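Local coordinates for probable E3 ubiquitin-protein ligase HERC1 (Homo sapiens, PDB 4QT6) that probably acts as an E3 ubiquitin ligase, the part crystallised being its SPRY domain, a beta-sandwich module that in other proteins commonly mediates protein-protein recognition, at residues G58-R61 with W62-D66; E129-A133 with A134-P138. All blocks are in the same frame, centred on the assembly; numbering follows the deposited sequence. Where two conformers were deposited one is given.

Contact 1. Residues G58-R61 with W62-D66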
ATOM      1  N   GLY A  58       0.502  -0.839   1.053  1.00 16.62           N
ATOM      2  CA  GLY A  58       0.510  -1.641   2.260  1.00 16.39           C
ATOM      3  C   GLY A  58      -0.879  -1.853   2.793  1.00 15.32           C
ATOM      4  O   GLY A  58      -1.799  -2.155   2.024  1.00 14.96           O
ATOM      5  N   VAL A  59      -1.019  -1.745   4.112  1.00 16.21           N
ATOM      6  CA  VAL A  59      -2.316  -1.864   4.778  1.00 16.47           C
ATOM      7  C   VAL A  59      -2.498  -0.740   5.800  1.00 17.06           C
ATOM      8  O   VAL A  59      -1.511  -0.155   6.267  1.00 18.17           O
ATOM      9  CB  VAL A  59      -2.485  -3.240   5.466  1.00 16.48           C
ATOM     10  CG1 VAL A  59      -2.583  -4.339   4.420  1.00 16.50           C
ATOM     11  CG2 VAL A  59      -1.350  -3.509   6.446  1.00 17.58           C
ATOM     12  N   SER A  60      -3.752  -0.444   6.104  1.00 16.83           N
ATOM     13  CA  SER A  60      -4.126   0.651   6.996  1.00 16.52           C
ATOM     14  C   SER A  60      -5.297   0.287   7.887  1.00 17.62           C
ATOM     15  O   SER A  60      -6.228  -0.436   7.486  1.00 17.27           O
ATOM     16  CB  SER A  60      -4.521   1.882   6.192  1.00 16.96           C
ATOM     17  OG  SER A  60      -4.750   3.000   7.038  1.00 17.24           O
ATOM     18  N   ARG A  61      -5.269   0.872   9.083  1.00 17.82           N
ATOM     19  CA  ARG A  61      -6.450   1.003   9.917  1.00 19.50           C
ATOM     20  C   ARG A  61      -7.414   2.008   9.336  1.00 18.92           C
ATOM     21  O   ARG A  61      -7.030   2.872   8.531  1.00 19.24           O
ATOM     22  CB  ARG A  61      -6.043   1.522  11.298  1.00 22.06           C
ATOM     23  CG  ARG A  61      -5.230   0.548  12.093  1.00 23.46           C
ATOM     24  CD  ARG A  61      -4.875   1.178  13.428  1.00 24.49           C
ATOM     25  NE  ARG A  61      -4.432   0.153  14.368  1.00 25.23           N
ATOM     26  CZ  ARG A  61      -3.173  -0.118  14.692  1.00 25.94           C
ATOM     27  NH1 ARG A  61      -2.131   0.559  14.205  1.00 24.00           N
ATOM     28  NH2 ARG A  61      -2.960  -1.076  15.569  1.00 25.53           N
ATOM     29  N   TRP A  62      -8.666   1.939   9.783  1.00 20.74           N
ATOM     30  CA  TRP A  62      -9.651   2.965   9.487  1.00 23.21           C
ATOM     31  C   TRP A  62     -10.390   3.305  10.783  1.00 23.62           C
ATOM     32  O   TRP A  62     -10.827   2.383  11.470  1.00 24.32           O
ATOM     33  CB  TRP A  62     -10.633   2.464   8.447  1.00 24.02           C
ATOM     34  CG  TRP A  62     -11.622   3.510   8.054  1.00 26.67           C
ATOM     35  CD1 TRP A  62     -12.947   3.538   8.357  1.00 29.47           C
ATOM     36  CD2 TRP A  62     -11.356   4.682   7.278  1.00 26.22           C
ATOM     37  NE1 TRP A  62     -13.525   4.670   7.827  1.00 32.56           N
ATOM     38  CE2 TRP A  62     -12.569   5.382   7.157  1.00 28.79           C
ATOM     39  CE3 TRP A  62     -10.215   5.200   6.677  1.00 25.66           C
ATOM     40  CZ2 TRP A  62     -12.667   6.577   6.460  1.00 29.66           C
ATOM     41  CZ3 TRP A  62     -10.312   6.382   5.985  1.00 28.16           C
ATOM     42  CH2 TRP A  62     -11.530   7.049   5.872  1.00 29.04           C
ATOM     43  N   PRO A  63     -10.548   4.591  11.136  1.00 26.85           N
ATOM     44  CA  PRO A  63     -10.116   5.770  10.387  1.00 26.47           C
ATOM     45  C   PRO A  63      -8.611   6.023  10.387  1.00 25.66           C
ATOM     46  O   PRO A  63      -7.877   5.446  11.176  1.00 26.98           O
ATOM     47  CB  PRO A  63     -10.823   6.920  11.132  1.00 29.40           C
ATOM     48  CG  PRO A  63     -10.959   6.416  12.517  1.00 29.43           C
ATOM     49  CD  PRO A  63     -11.279   4.958  12.363  1.00 29.34           C
ATOM     50  N   VAL A  64      -8.173   6.850   9.449  1.00 26.13           N
ATOM     51  CA  VAL A  64      -6.791   7.275   9.328  1.00 24.14           C
ATOM     52  C   VAL A  64      -6.650   8.615  10.051  1.00 25.56           C
ATOM     53  O   VAL A  64      -7.391   9.570   9.764  1.00 26.93           O
ATOM     54  CB  VAL A  64      -6.411   7.439   7.841  1.00 23.83           C
ATOM     55  CG1 VAL A  64      -5.069   8.143   7.663  1.00 23.88           C
ATOM     56  CG2 VAL A  64      -6.383   6.065   7.179  1.00 24.15           C
ATOM     57  N   HIS A  65      -5.719   8.678  10.998  1.00 27.85           N
ATOM     58  CA  HIS A  65      -5.373   9.948  11.659  1.00 28.70           C
ATOM     59  C   HIS A  65      -4.022  10.502  11.230  1.00 31.01           C
ATOM     60  O   HIS A  65      -3.816  11.717  11.256  1.00 33.86           O
ATOM     61  CB  HIS A  65      -5.385   9.752  13.171  1.00 31.06           C
ATOM     62  CG  HIS A  65      -6.732   9.388  13.707  1.00 33.21           C
ATOM     63  ND1 HIS A  65      -6.994   8.175  14.301  1.00 35.58           N
ATOM     64  CD2 HIS A  65      -7.903  10.064  13.703  1.00 35.14           C
ATOM     65  CE1 HIS A  65      -8.266   8.122  14.652  1.00 35.53           C
ATOM     66  NE2 HIS A  65      -8.838   9.257  14.303  1.00 36.12           N
ATOM     67  N   ASP A  66      -3.097   9.621  10.866  1.00 26.55           N
ATOM     68  CA  ASP A  66      -1.775   9.992  10.425  1.00 26.16           C
ATOM     69  C   ASP A  66      -1.483   9.163   9.190  1.00 24.80           C
ATOM     70  O   ASP A  66      -1.540   7.933   9.261  1.00 23.33           O
ATOM     71  CB  ASP A  66      -0.760   9.678  11.535  1.00 26.94           C
ATOM     72  CG  ASP A  66       0.660  10.080  11.179  1.00 25.31           C
ATOM     73  OD1 ASP A  66       0.929  10.497  10.034  1.00 25.39           O
ATOM     74  OD2 ASP A  66       1.550   9.935  12.049  1.00 24.48           O
TER
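Ser60 and Val64 meet where strand 55-60 of the SPRY beta-sandwich runs out into a surface loop, and the chain bends back far enough for one methyl to reach the serine. Val64 CG2 lies 3.5 Å from Ser60 OG and equally close to the carbonyl oxygen of Arg61. The same oxygen accepts a hydrogen bond: Ser60 OG donates to Arg61 O over 2.7 Å, in the carbonyl plane and on a lone pair, with a C=O...donor angle of 130°. The serine hydroxyl stands anti to its own backbone nitrogen (chi1 -174°), beside its carbonyl carbon, which turns it toward the Arg61-Trp62 peptide, whose oxygen it meets. An alanine here would remove the hydroxyl, and Arg61 O would probably lose this donor while the Val64 methyl lost part of its packing surface. The Trp62-Pro63 peptide bond is cis, part of the bend that carries Val64 back. Arg61 sends its side chain the other way, extended from CG to NE, to a salt bridge with Asp132, while the Trp62 side chain packs on Tyr27, Leu29 and Tyr137. Arg61 O sits at the edge of the indole, near the ring plane, and 3.6 Å from Trp62 CB.

Contact 2. Residues E129-A133 with A134-P138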
ATOM      1  N   GLU A 129       6.328  -7.742  11.575  1.00 24.88           N
ATOM      2  CA  GLU A 129       5.807  -8.661  12.557  1.00 26.18           C
ATOM      3  C   GLU A 129       5.041  -7.914  13.626  1.00 24.22           C
ATOM      4  O   GLU A 129       5.029  -6.674  13.660  1.00 24.64           O
ATOM      5  CB  GLU A 129       6.959  -9.451  13.185  1.00 27.32           C
ATOM      6  CG  GLU A 129       7.714 -10.331  12.211  1.00 31.11           C
ATOM      7  CD  GLU A 129       8.897 -11.025  12.866  1.00 34.51           C
ATOM      8  OE1 GLU A 129       8.739 -12.198  13.270  1.00 37.78           O
ATOM      9  OE2 GLU A 129       9.967 -10.398  12.966  1.00 36.20           O
ATOM     10  N   ASP A 130       4.374  -8.675  14.485  1.00 25.73           N
ATOM     11  CA  ASP A 130       3.634  -8.140  15.634  0.50 26.96           C
ATOM     12  C   ASP A 130       2.574  -7.136  15.169  1.00 26.31           C
ATOM     13  O   ASP A 130       2.336  -6.118  15.794  1.00 25.63           O
ATOM     14  CB  ASP A 130       4.576  -7.478  16.668  0.50 28.81           C
ATOM     15  CG  ASP A 130       5.717  -8.389  17.114  0.50 29.92           C
ATOM     16  OD1 ASP A 130       5.456  -9.428  17.759  0.50 32.70           O
ATOM     17  OD2 ASP A 130       6.882  -8.043  16.842  0.50 33.69           O
ATOM     18  N   VAL A 131       1.924  -7.440  14.052  1.00 24.61           N
ATOM     19  CA  VAL A 131       0.892  -6.559  13.535  1.00 24.45           C
ATOM     20  C   VAL A 131      -0.283  -6.548  14.507  1.00 24.58           C
ATOM     21  O   VAL A 131      -0.834  -7.582  14.811  1.00 28.07           O
ATOM     22  CB  VAL A 131       0.468  -7.011  12.121  1.00 22.59           C
ATOM     23  CG1 VAL A 131      -0.746  -6.235  11.621  1.00 23.93           C
ATOM     24  CG2 VAL A 131       1.642  -6.862  11.190  1.00 22.63           C
ATOM     25  N   ASP A 132      -0.675  -5.378  14.975  1.00 22.91           N
ATOM     26  CA  ASP A 132      -1.526  -5.256  16.149  1.00 24.87           C
ATOM     27  C   ASP A 132      -2.824  -4.480  15.932  1.00 23.34           C
ATOM     28  O   ASP A 132      -3.311  -3.792  16.813  1.00 23.93           O
ATOM     29  CB  ASP A 132      -0.697  -4.665  17.304  1.00 25.97           C
ATOM     30  CG  ASP A 132      -0.175  -3.252  17.016  1.00 28.72           C
ATOM     31  OD1 ASP A 132      -0.418  -2.695  15.916  1.00 25.74           O
ATOM     32  OD2 ASP A 132       0.501  -2.687  17.911  1.00 29.48           O
ATOM     33  N   ALA A 133      -3.388  -4.592  14.725  1.00 21.74           N
ATOM     34  CA  ALA A 133      -4.734  -4.084  14.453  1.00 20.97           C
ATOM     35  C   ALA A 133      -5.727  -5.216  14.324  1.00 20.85           C
ATOM     36  O   ALA A 133      -5.367  -6.312  13.894  1.00 23.73           O
ATOM     37  CB  ALA A 133      -4.754  -3.253  13.193  1.00 22.08           C
ATOM     38  N   ALA A 134      -6.966  -4.938  14.721  1.00 19.07           N
ATOM     39  CA  ALA A 134      -8.031  -5.899  14.621  1.00 19.09           C
ATOM     40  C   ALA A 134      -8.554  -6.028  13.204  1.00 19.49           C
ATOM     41  O   ALA A 134      -8.979  -7.123  12.808  1.00 19.86           O
ATOM     42  CB  ALA A 134      -9.173  -5.529  15.537  1.00 20.89           C
ATOM     43  N   GLU A 135      -8.586  -4.915  12.478  1.00 18.30           N
ATOM     44  CA  GLU A 135      -9.088  -4.924  11.107  1.00 18.21           C
ATOM     45  C   GLU A 135      -8.185  -4.055  10.246  1.00 18.22           C
ATOM     46  O   GLU A 135      -7.847  -2.928  10.621  1.00 18.02           O
ATOM     47  CB  GLU A 135     -10.517  -4.410  11.054  1.00 18.08           C
ATOM     48  CG  GLU A 135     -11.119  -4.395   9.650  1.00 18.98           C
ATOM     49  CD  GLU A 135     -12.625  -4.439   9.605  1.00 21.44           C
ATOM     50  OE1 GLU A 135     -13.290  -4.188  10.620  1.00 23.02           O
ATOM     51  OE2 GLU A 135     -13.159  -4.761   8.511  1.00 25.03           O
ATOM     52  N   LEU A 136      -7.807  -4.572   9.085  1.00 17.63           N
ATOM     53  CA  LEU A 136      -6.877  -3.869   8.198  1.00 18.00           C
ATOM     54  C   LEU A 136      -7.375  -3.884   6.776  1.00 17.57           C
ATOM     55  O   LEU A 136      -8.024  -4.844   6.331  1.00 18.10           O
ATOM     56  CB  LEU A 136      -5.456  -4.437   8.265  1.00 19.06           C
ATOM     57  CG  LEU A 136      -4.721  -4.104   9.568  1.00 19.31           C
ATOM     58  CD1 LEU A 136      -3.427  -4.904   9.688  1.00 19.78           C
ATOM     59  CD2 LEU A 136      -4.433  -2.611   9.628  1.00 20.68           C
ATOM     60  N   TYR A 137      -7.087  -2.792   6.074  1.00 15.98           N
ATOM     61  CA  TYR A 137      -7.503  -2.649   4.678  1.00 16.44           C
ATOM     62  C   TYR A 137      -6.278  -2.479   3.818  1.00 16.10           C
ATOM     63  O   TYR A 137      -5.411  -1.682   4.133  1.00 16.54           O
ATOM     64  CB  TYR A 137      -8.374  -1.407   4.475  1.00 16.64           C
ATOM     65  CG  TYR A 137      -9.625  -1.382   5.288  1.00 16.51           C
ATOM     66  CD1 TYR A 137      -9.591  -1.036   6.652  1.00 18.62           C
ATOM     67  CD2 TYR A 137     -10.843  -1.693   4.723  1.00 17.78           C
ATOM     68  CE1 TYR A 137     -10.748  -1.033   7.405  1.00 19.31           C
ATOM     69  CE2 TYR A 137     -12.000  -1.689   5.488  1.00 19.66           C
ATOM     70  CZ  TYR A 137     -11.936  -1.341   6.816  1.00 19.92           C
ATOM     71  OH  TYR A 137     -13.113  -1.335   7.546  1.00 23.42           O
ATOM     72  N   PRO A 138      -6.213  -3.188   2.685  1.00 15.75           N
ATOM     73  CA  PRO A 138      -5.235  -2.805   1.652  1.00 14.89           C
ATOM     74  C   PRO A 138      -5.277  -1.309   1.359  1.00 15.22           C
ATOM     75  O   PRO A 138      -6.363  -0.713   1.344  1.00 16.09           O
ATOM     76  CB  PRO A 138      -5.675  -3.628   0.438  1.00 15.02           C
ATOM     77  CG  PRO A 138      -6.339  -4.820   1.031  1.00 15.19           C
ATOM     78  CD  PRO A 138      -7.043  -4.340   2.264  1.00 15.01           C
TER
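Ala133 and Leu136 face each other across a bend in the loop that leads from strand 125-128 of one sheet of the SPRY sandwich to strand 137-142 of the other. The methyl of Ala133 is met by the branched end of the leucine: CB of Ala133 lies 3.6 Å from Leu136 CD2 and 3.7 Å from Leu136 CG, with CD1 of the same leucine a little farther off. Leu136 holds CG anti to its carbonyl carbon (chi1 -72°), which turns the isobutyl group back over the residues just before it. Its other methyl, CD1, reaches Val131 CG1 at 3.6 Å, the two side chains crossing at a slant. One leucine thus touches two residues of the incoming loop, CD1 reaching Val131 and CD2 lying nearest Ala133. Val131 can offer CG1 because that branch stands anti to its backbone nitrogen (chi1 172°). Ala134, at the apex, points its CB away from the bend, and the methyl comes no nearer than 3.7 Å to Ala133 C. On the inner side the cluster continues into the sandwich, where Trp76 of strand 75-79 touches both Val131 and Leu136 and Met110 also meets the leucine. Asp132, paired with Arg61, keeps its carboxylate outside this cluster. Contacts between one side chain and another within the bend are all between aliphatic carbons, so here they probably contribute through fit and exclusion of water, while directional bonds come from the backbone, of Val131 with Arg113 and of Leu136 with Val34.

In the fold
Contact 1 comes first along the chain and closes before contact 2 opens, yet their centres lie only 10 Å apart, on the same side of the domain's centre. The reason is the sheet order: strands 55-60 and 137-142 are antiparallel neighbours in the six-stranded sheet, so the exit of one adjoins the entry of the other. Ser60 N lies 2.9 Å from Tyr137 O, a probable hydrogen bond, and Arg61 NH2 is 3.0 Å from Asp132 OD1 in the salt bridge. Leu136 CD2 also packs against Ser60 C, at 3.5 Å. Two loops remote in sequence are thereby joined at one end of two inner strands of the sheet, an example of distant turns being paired by their strands.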